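Side-chain contacts in chloromuconate cycloisomerase (Rhodococcus opacus, PDB 4M0X), which belongs to the enolase superfamily, combining an N-terminal capping domain with a TIM-barrel-like domain that carries a manganese ion: residues P122-D125 with G129-R132; M306-A311 with L349-P354; Q312-M317 with C324-P329. All coordinates share one frame; numbering follows the deposited sequence.

Contact 1 (P122-D125 with G129-R132); sequences PVSD and GLRR
The Ser124 side chain touches the end of Leu130 across the turn that ends the short helix 123-126 and leads to strand 134-141, the first strand of the barrel. The turn is closed by the backbone: Gly129 N donates to Ser124 O at 2.7 Å, five residues back, with an N-H...O angle of 142° and the donor 19° out of the carbonyl plane. Gly129 itself has a positive phi. On the apolar side, Leu130 brings its branch against the Ser124 side chain, Leu130 CD2 standing 3.9 Å from Ser124 CB and Leu130 CG 4.0 Å from Ser124 OG. The hydroxyl lies between the backbone N and the carbonyl carbon (chi1 57°), which turns OG toward a water held between the two segments. CB of Asp125 points away from the loop, yet its carboxylate bends back to the same water. Helix 304-316 covers this turn: Gln312 OE1 accepts from Ser124 N, and Thr316 touches the serine side chain. At the assembly level, Asp125 OD2 makes a long, weak ion pair with Arg115 of a second subunit. The water donates to Asp125 OD1 at 3.0 Å, bonds to Ser124 OG, and accepts a weak bond from Leu130 N at 3.2 Å.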
loop_
_atom_site.group_PDB
_atom_site.type_symbol
_atom_site.label_atom_id
_atom_site.label_comp_id
_atom_site.label_asym_id
_atom_site.label_seq_id
_atom_site.Cartn_x
_atom_site.Cartn_y
_atom_site.Cartn_z
ATOM N N PRO A 122 -13.959 -42.452 -18.053
ATOM C CA PRO A 122 -13.307 -41.225 -18.512
ATOM C C PRO A 122 -12.618 -40.461 -17.370
ATOM O O PRO A 122 -13.148 -40.403 -16.260
ATOM C CB PRO A 122 -14.462 -40.411 -19.119
ATOM C CG PRO A 122 -15.682 -40.935 -18.478
ATOM C CD PRO A 122 -15.422 -42.393 -18.198
ATOM N N VAL A 123 -11.443 -39.888 -17.621
ATOM C CA VAL A 123 -10.731 -39.195 -16.553
ATOM C C VAL A 123 -11.672 -38.190 -15.889
ATOM O O VAL A 123 -11.732 -38.126 -14.662
ATOM C CB VAL A 123 -9.442 -38.496 -17.039
ATOM C CG1 VAL A 123 -8.814 -37.717 -15.892
ATOM C CG2 VAL A 123 -8.448 -39.512 -17.605
ATOM N N SER A 124 -12.436 -37.448 -16.704
ATOM C CA SER A 124 -13.478 -36.539 -16.205
ATOM C C SER A 124 -14.303 -37.040 -15.021
ATOM O O SER A 124 -14.721 -36.237 -14.210
ATOM C CB SER A 124 -14.398 -36.073 -17.330
ATOM O OG SER A 124 -14.996 -37.166 -18.003
ATOM N N ASP A 125 -14.535 -38.349 -14.916
ATOM C CA ASP A 125 -15.080 -38.947 -13.675
ATOM C C ASP A 125 -14.146 -38.780 -12.495
ATOM O O ASP A 125 -14.540 -38.246 -11.470
ATOM C CB ASP A 125 -15.368 -40.431 -13.802
ATOM C CG ASP A 125 -16.591 -40.717 -14.615
ATOM O OD1 ASP A 125 -17.111 -39.793 -15.284
ATOM O OD2 ASP A 125 -17.022 -41.892 -14.584
ATOM N N GLY A 129 -16.700 -35.393 -12.579
ATOM C CA GLY A 129 -17.759 -35.496 -13.587
ATOM C C GLY A 129 -17.920 -34.262 -14.459
ATOM O O GLY A 129 -17.649 -33.147 -14.015
ATOM N N LEU A 130 -18.349 -34.460 -15.706
ATOM C CA LEU A 130 -18.522 -33.350 -16.644
ATOM C C LEU A 130 -19.606 -32.427 -16.133
ATOM O O LEU A 130 -20.549 -32.895 -15.523
ATOM C CB LEU A 130 -18.930 -33.855 -18.023
ATOM C CG LEU A 130 -17.988 -34.658 -18.916
ATOM C CD1 LEU A 130 -18.789 -35.221 -20.083
ATOM C CD2 LEU A 130 -16.848 -33.794 -19.400
ATOM N N ARG A 131 -19.455 -31.120 -16.374
ATOM C CA ARG A 131 -20.540 -30.139 -16.199
ATOM C C ARG A 131 -21.132 -29.673 -17.518
ATOM O O ARG A 131 -22.014 -28.823 -17.536
ATOM C CB ARG A 131 -20.037 -28.943 -15.454
ATOM C CG ARG A 131 -19.297 -29.370 -14.218
ATOM C CD ARG A 131 -19.238 -28.228 -13.267
ATOM N NE ARG A 131 -18.146 -28.450 -12.359
ATOM C CZ ARG A 131 -18.016 -27.831 -11.195
ATOM N NH1 ARG A 131 -18.944 -26.965 -10.793
ATOM N NH2 ARG A 131 -16.953 -28.078 -10.447
ATOM N N ARG A 132 -20.652 -30.222 -18.627
ATOM C CA ARG A 132 -21.223 -29.911 -19.923
ATOM C C ARG A 132 -20.712 -30.964 -20.874
ATOM O O ARG A 132 -19.625 -31.516 -20.655
ATOM C CB ARG A 132 -20.853 -28.478 -20.359
ATOM C CG ARG A 132 -19.351 -28.171 -20.470
ATOM C CD ARG A 132 -19.012 -26.686 -20.598
ATOM N NE ARG A 132 -19.168 -25.907 -19.350
ATOM C CZ ARG A 132 -18.410 -25.971 -18.235
ATOM N NH1 ARG A 132 -17.398 -26.812 -18.080
ATOM N NH2 ARG A 132 -18.683 -25.164 -17.233
HETATM O O HOH W 1 -17.218 -37.244 -16.888
#

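Contact 2 (M306-A311 with L349-P354)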
loop_
_atom_site.group_PDB
_atom_site.type_symbol
_atom_site.label_atom_id
_atom_site.label_comp_id
_atom_site.label_asym_id
_atom_site.label_seq_id
_atom_site.Cartn_x
_atom_site.Cartn_y
_atom_site.Cartn_z
ATOM N N MET A 306 -3.654 -34.879 -26.488
ATOM C CA MET A 306 -3.745 -33.880 -25.410
ATOM C C MET A 306 -5.089 -33.118 -25.455
ATOM O O MET A 306 -5.680 -32.803 -24.408
ATOM C CB MET A 306 -2.538 -32.911 -25.472
ATOM C CG MET A 306 -2.561 -31.685 -24.538
ATOM S SD MET A 306 -2.478 -32.023 -22.762
ATOM C CE MET A 306 -0.911 -32.890 -22.580
ATOM N N GLY A 307 -5.566 -32.854 -26.676
ATOM C CA GLY A 307 -6.854 -32.206 -26.890
ATOM C C GLY A 307 -8.001 -32.919 -26.202
ATOM O O GLY A 307 -8.823 -32.277 -25.530
ATOM N N ALA A 308 -8.061 -34.241 -26.366
ATOM C CA ALA A 308 -9.017 -35.081 -25.617
ATOM C C ALA A 308 -8.952 -34.942 -24.069
ATOM O O ALA A 308 -9.987 -34.763 -23.450
ATOM C CB ALA A 308 -8.914 -36.541 -26.042
ATOM N N ILE A 309 -7.775 -35.015 -23.447
ATOM C CA ILE A 309 -7.728 -34.934 -21.979
ATOM C C ILE A 309 -8.101 -33.515 -21.564
ATOM O O ILE A 309 -8.916 -33.326 -20.666
ATOM C CB ILE A 309 -6.407 -35.493 -21.329
ATOM C CG1 ILE A 309 -6.456 -35.460 -19.816
ATOM C CG2 ILE A 309 -5.148 -34.728 -21.735
ATOM C CD1 ILE A 309 -7.721 -36.035 -19.220
ATOM N N SER A 310 -7.551 -32.529 -22.267
ATOM C CA SER A 310 -7.967 -31.137 -22.114
ATOM C C SER A 310 -9.468 -30.939 -22.206
ATOM O O SER A 310 -10.037 -30.279 -21.356
ATOM C CB SER A 310 -7.313 -30.253 -23.166
ATOM O OG SER A 310 -5.925 -30.233 -22.954
ATOM N N ALA A 311 -10.099 -31.483 -23.244
ATOM C CA ALA A 311 -11.542 -31.327 -23.420
ATOM C C ALA A 311 -12.290 -31.818 -22.177
ATOM O O ALA A 311 -13.250 -31.188 -21.713
ATOM C CB ALA A 311 -12.021 -32.051 -24.671
ATOM N N LEU A 349 -17.389 -31.924 -29.151
ATOM C CA LEU A 349 -18.077 -32.879 -28.301
ATOM C C LEU A 349 -17.032 -33.501 -27.366
ATOM O O LEU A 349 -15.995 -33.953 -27.830
ATOM C CB LEU A 349 -18.707 -33.975 -29.134
ATOM C CG LEU A 349 -19.584 -33.814 -30.367
ATOM C CD1 LEU A 349 -19.926 -35.233 -30.790
ATOM C CD2 LEU A 349 -20.868 -33.020 -30.129
ATOM N N ILE A 350 -17.282 -33.538 -26.069
ATOM C CA ILE A 350 -16.240 -34.039 -25.150
ATOM C C ILE A 350 -16.082 -35.576 -25.150
ATOM O O ILE A 350 -17.056 -36.328 -24.927
ATOM C CB ILE A 350 -16.435 -33.508 -23.705
ATOM C CG1 ILE A 350 -16.309 -31.970 -23.676
ATOM C CG2 ILE A 350 -15.441 -34.165 -22.749
ATOM C CD1 ILE A 350 -17.050 -31.293 -22.549
ATOM N N PRO A 351 -14.858 -36.063 -25.391
ATOM C CA PRO A 351 -14.712 -37.516 -25.333
ATOM C C PRO A 351 -15.199 -38.095 -23.995
ATOM O O PRO A 351 -15.005 -37.482 -22.926
ATOM C CB PRO A 351 -13.199 -37.726 -25.530
ATOM C CG PRO A 351 -12.807 -36.555 -26.369
ATOM C CD PRO A 351 -13.599 -35.409 -25.770
ATOM N N THR A 352 -15.836 -39.262 -24.079
ATOM C CA THR A 352 -16.495 -39.912 -22.958
ATOM C C THR A 352 -15.917 -41.309 -22.718
ATOM O O THR A 352 -16.155 -41.912 -21.661
ATOM C CB THR A 352 -18.038 -40.013 -23.175
ATOM O OG1 THR A 352 -18.328 -40.625 -24.445
ATOM C CG2 THR A 352 -18.699 -38.636 -23.134
ATOM N N GLY A 353 -15.164 -41.827 -23.692
ATOM C CA GLY A 353 -14.589 -43.173 -23.603
ATOM C C GLY A 353 -13.684 -43.274 -22.391
ATOM O O GLY A 353 -13.427 -42.265 -21.740
ATOM N N PRO A 354 -13.184 -44.479 -22.067
ATOM C CA PRO A 354 -12.376 -44.515 -20.831
ATOM C C PRO A 354 -11.059 -43.802 -21.031
ATOM O O PRO A 354 -10.661 -43.563 -22.189
ATOM C CB PRO A 354 -12.148 -46.018 -20.573
ATOM C CG PRO A 354 -12.976 -46.737 -21.582
ATOM C CD PRO A 354 -13.270 -45.799 -22.717
#
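Helix 306-311 runs past an irregular length of chain, with Ala311 CA 5.7 Å from Ile350 CA and Ala308 CA 6.2 Å from Pro351 CA; no hydrogen bond crosses between them. Ala308 and Ala311, three residues apart and so on one side of the helix, both touch the Pro351 ring, the Ala311 methyl pointing toward it and that of Ala308 meeting it from the flank. Each methyl meets a different ring atom: Ala308 CB lies 3.9 Å from Pro351 CG, and Ala311 CB lies 3.9 Å from Pro351 CD. The helix is 304-316, which follows barrel strand 294-297 in the TIM-barrel-like domain, while 349-354 leaves strand 347-349, the antiparallel neighbour of strand 134-141. Ile350 packs differently, chiefly against the backbone carbonyl of Ala311, with its CG1 more distant from the alanine methyl. CG1 is anti to the carbonyl carbon (chi1 -63°) and CG2 is anti to the backbone N, which lets both branches reach one oxygen: Ile350 CG1 is 3.7 Å and CG2 3.8 Å from Ala311 O, with CD1 at 3.9 Å. Beyond the segments, Leu341 touches both Ala308 and Pro351, and Ile350 rests on Ile135 of strand 134-141.

Contact 3 (Q312-M317 with C324-P329); sequences QLYGTM and CELFGP
Leu313 O, close to the end of helix 304-316, is gripped by two donors of the same residue: Thr316 N at 2.7 Å and Thr316 OG1 at 2.9 Å. The hydroxyl approaches in the carbonyl plane, on a lone pair, with a C=O...donor angle of 134°, while Met317 N adds a weak bond to the same oxygen. These bonds lie at the C-terminal turn of the helix, next to Tyr314, which carries the contact of 312-317 with 324-329. The ring atoms CD2 and CE2 do the touching. Cys324 SG comes to the edge near the ring plane, 3.8 Å from Tyr314 CD2; it stands 5.1 Å from the ring centroid and 75° off the normal, the geometry of an edge-on sulfur-aromatic contact. With SG anti to the backbone N (chi1 164°), the thiol reaches across to the ring. Leu326 approaches the ring at a slant, Leu326 CD1 lying 3.5 Å and Leu326 CG 3.7 Å from Tyr314 CE2. The leucine is the centre of an inverse gamma turn, and its N also makes a weak bond of 3.5 Å to Cys324 SG, so the sulfur has both the ring and Leu326 N as neighbours. At the ring's far end, Tyr314 OH is hydrogen-bonded to Ala298 O, which would limit rotation of the buried side chain. Glu325 forms a salt bridge with Lys165. A backbone bond joins Glu325 to Gly297 on the side of strand 294-297, and another joins Cys324 to Thr138 of strand 134-141, consistent with closure of the barrel between its eighth and first strands; Ile135 of strand 134-141 touches both Tyr314 and Cys324, while Leu313 faces helix 278-291.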
loop_
_atom_site.group_PDB
_atom_site.type_symbol
_atom_site.label_atom_id
_atom_site.label_comp_id
_atom_site.label_asym_id
_atom_site.label_seq_id
_atom_site.Cartn_x
_atom_site.Cartn_y
_atom_site.Cartn_z
ATOM N N GLN A 312 -11.829 -32.929 -21.622
ATOM C CA GLN A 312 -12.438 -33.452 -20.411
ATOM C C GLN A 312 -12.220 -32.490 -19.238
ATOM O O GLN A 312 -13.171 -32.134 -18.541
ATOM C CB GLN A 312 -11.946 -34.866 -20.109
ATOM C CG GLN A 312 -12.733 -35.924 -20.853
ATOM C CD GLN A 312 -12.232 -37.327 -20.603
ATOM O OE1 GLN A 312 -11.858 -37.681 -19.480
ATOM N NE2 GLN A 312 -12.224 -38.140 -21.648
ATOM N N LEU A 313 -10.978 -32.062 -19.035
ATOM C CA LEU A 313 -10.678 -31.037 -18.032
ATOM C C LEU A 313 -11.689 -29.893 -18.110
ATOM O O LEU A 313 -12.420 -29.611 -17.141
ATOM C CB LEU A 313 -9.262 -30.490 -18.229
ATOM C CG LEU A 313 -8.905 -29.286 -17.361
ATOM C CD1 LEU A 313 -8.925 -29.671 -15.883
ATOM C CD2 LEU A 313 -7.541 -28.750 -17.741
ATOM N N TYR A 314 -11.737 -29.261 -19.290
ATOM C CA TYR A 314 -12.569 -28.089 -19.532
ATOM C C TYR A 314 -14.035 -28.400 -19.262
ATOM O O TYR A 314 -14.759 -27.560 -18.755
ATOM C CB TYR A 314 -12.365 -27.557 -20.945
ATOM C CG TYR A 314 -10.922 -27.252 -21.345
ATOM C CD1 TYR A 314 -9.897 -27.244 -20.400
ATOM C CD2 TYR A 314 -10.592 -26.918 -22.674
ATOM C CE1 TYR A 314 -8.588 -26.954 -20.758
ATOM C CE2 TYR A 314 -9.272 -26.623 -23.035
ATOM C CZ TYR A 314 -8.276 -26.650 -22.068
ATOM O OH TYR A 314 -6.953 -26.365 -22.370
ATOM N N GLY A 315 -14.472 -29.609 -19.580
ATOM C CA GLY A 315 -15.810 -30.041 -19.207
ATOM C C GLY A 315 -16.037 -30.253 -17.699
ATOM O O GLY A 315 -17.193 -30.198 -17.233
ATOM N N THR A 316 -14.982 -30.524 -16.927
ATOM C CA THR A 316 -15.181 -30.633 -15.492
ATOM C C THR A 316 -15.211 -29.257 -14.854
ATOM O O THR A 316 -15.702 -29.095 -13.769
ATOM C CB THR A 316 -14.136 -31.518 -14.738
ATOM O OG1 THR A 316 -12.899 -30.824 -14.575
ATOM C CG2 THR A 316 -13.891 -32.859 -15.419
ATOM N N MET A 317 -14.666 -28.265 -15.537
ATOM C CA MET A 317 -14.405 -26.957 -14.935
ATOM C C MET A 317 -15.666 -26.131 -14.717
ATOM O O MET A 317 -16.586 -26.172 -15.544
ATOM C CB MET A 317 -13.443 -26.198 -15.818
ATOM C CG MET A 317 -12.000 -26.464 -15.476
ATOM S SD MET A 317 -10.909 -25.779 -16.739
ATOM C CE MET A 317 -11.139 -24.015 -16.617
ATOM N N CYS A 324 -13.602 -21.466 -25.157
ATOM C CA CYS A 324 -12.637 -22.532 -25.382
ATOM C C CYS A 324 -12.069 -22.534 -26.845
ATOM O O CYS A 324 -12.809 -22.411 -27.837
ATOM C CB CYS A 324 -13.272 -23.853 -25.010
ATOM S SG CYS A 324 -12.396 -25.290 -25.634
ATOM N N GLU A 325 -10.758 -22.657 -26.968
ATOM C CA GLU A 325 -10.127 -22.608 -28.278
ATOM C C GLU A 325 -9.577 -23.980 -28.709
ATOM O O GLU A 325 -8.500 -24.051 -29.297
ATOM C CB GLU A 325 -9.010 -21.536 -28.315
ATOM C CG GLU A 325 -7.947 -21.693 -27.220
ATOM C CD GLU A 325 -6.706 -20.810 -27.409
ATOM O OE1 GLU A 325 -6.643 -19.979 -28.352
ATOM O OE2 GLU A 325 -5.755 -20.957 -26.608
ATOM N N LEU A 326 -10.294 -25.069 -28.436
ATOM C CA LEU A 326 -9.735 -26.365 -28.789
ATOM C C LEU A 326 -10.025 -26.766 -30.217
ATOM O O LEU A 326 -10.561 -27.841 -30.440
ATOM C CB LEU A 326 -10.195 -27.458 -27.855
ATOM C CG LEU A 326 -9.364 -27.654 -26.608
ATOM C CD1 LEU A 326 -10.012 -28.707 -25.723
ATOM C CD2 LEU A 326 -7.956 -28.078 -26.977
ATOM N N PHE A 327 -9.638 -25.918 -31.175
ATOM C CA PHE A 327 -9.903 -26.109 -32.608
ATOM C C PHE A 327 -8.720 -26.840 -33.243
ATOM O O PHE A 327 -8.822 -27.365 -34.344
ATOM C CB PHE A 327 -10.021 -24.749 -33.291
ATOM C CG PHE A 327 -8.744 -23.966 -33.228
ATOM C CD1 PHE A 327 -7.736 -24.176 -34.157
ATOM C CD2 PHE A 327 -8.515 -23.078 -32.200
ATOM C CE1 PHE A 327 -6.525 -23.500 -34.078
ATOM C CE2 PHE A 327 -7.315 -22.393 -32.111
ATOM C CZ PHE A 327 -6.315 -22.608 -33.048
ATOM N N GLY A 328 -7.587 -26.844 -32.556
ATOM C CA GLY A 328 -6.338 -27.377 -33.107
ATOM C C GLY A 328 -6.459 -28.676 -33.872
ATOM O O GLY A 328 -6.200 -28.705 -35.079
ATOM N N PRO A 329 -6.837 -29.771 -33.180
ATOM C CA PRO A 329 -7.106 -31.036 -33.877
ATOM C C PRO A 329 -7.933 -30.908 -35.189
ATOM O O PRO A 329 -7.548 -31.467 -36.186
ATOM C CB PRO A 329 -7.859 -31.844 -32.822
ATOM C CG PRO A 329 -7.262 -31.373 -31.551
ATOM C CD PRO A 329 -7.084 -29.894 -31.730
#

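Overall arrangement
Helix 304-316 ties the three contacts together: contacts 2 and 3 use its successive turns, their centres 8 Å apart, and contact 1 lies against its C-terminal end. Contacts 1 and 2, with centres 9 Å apart, meet where Leu130 CD2 packs 3.7 Å from Ile350 CG2. Contacts 1 and 3, 12 Å apart by centres, are joined by probable hydrogen bonds, among them Arg132 NH1 to Met317 O at 2.7 Å. In sequence, contact 3 is nested within the loop closed by contact 2. The centre of contact 3 lies nearest the chain centre, about 8 Å from it; the Tyr314 side chain is about 11 Å from the manganese ion bound by Asp196, Glu222 and Asp247.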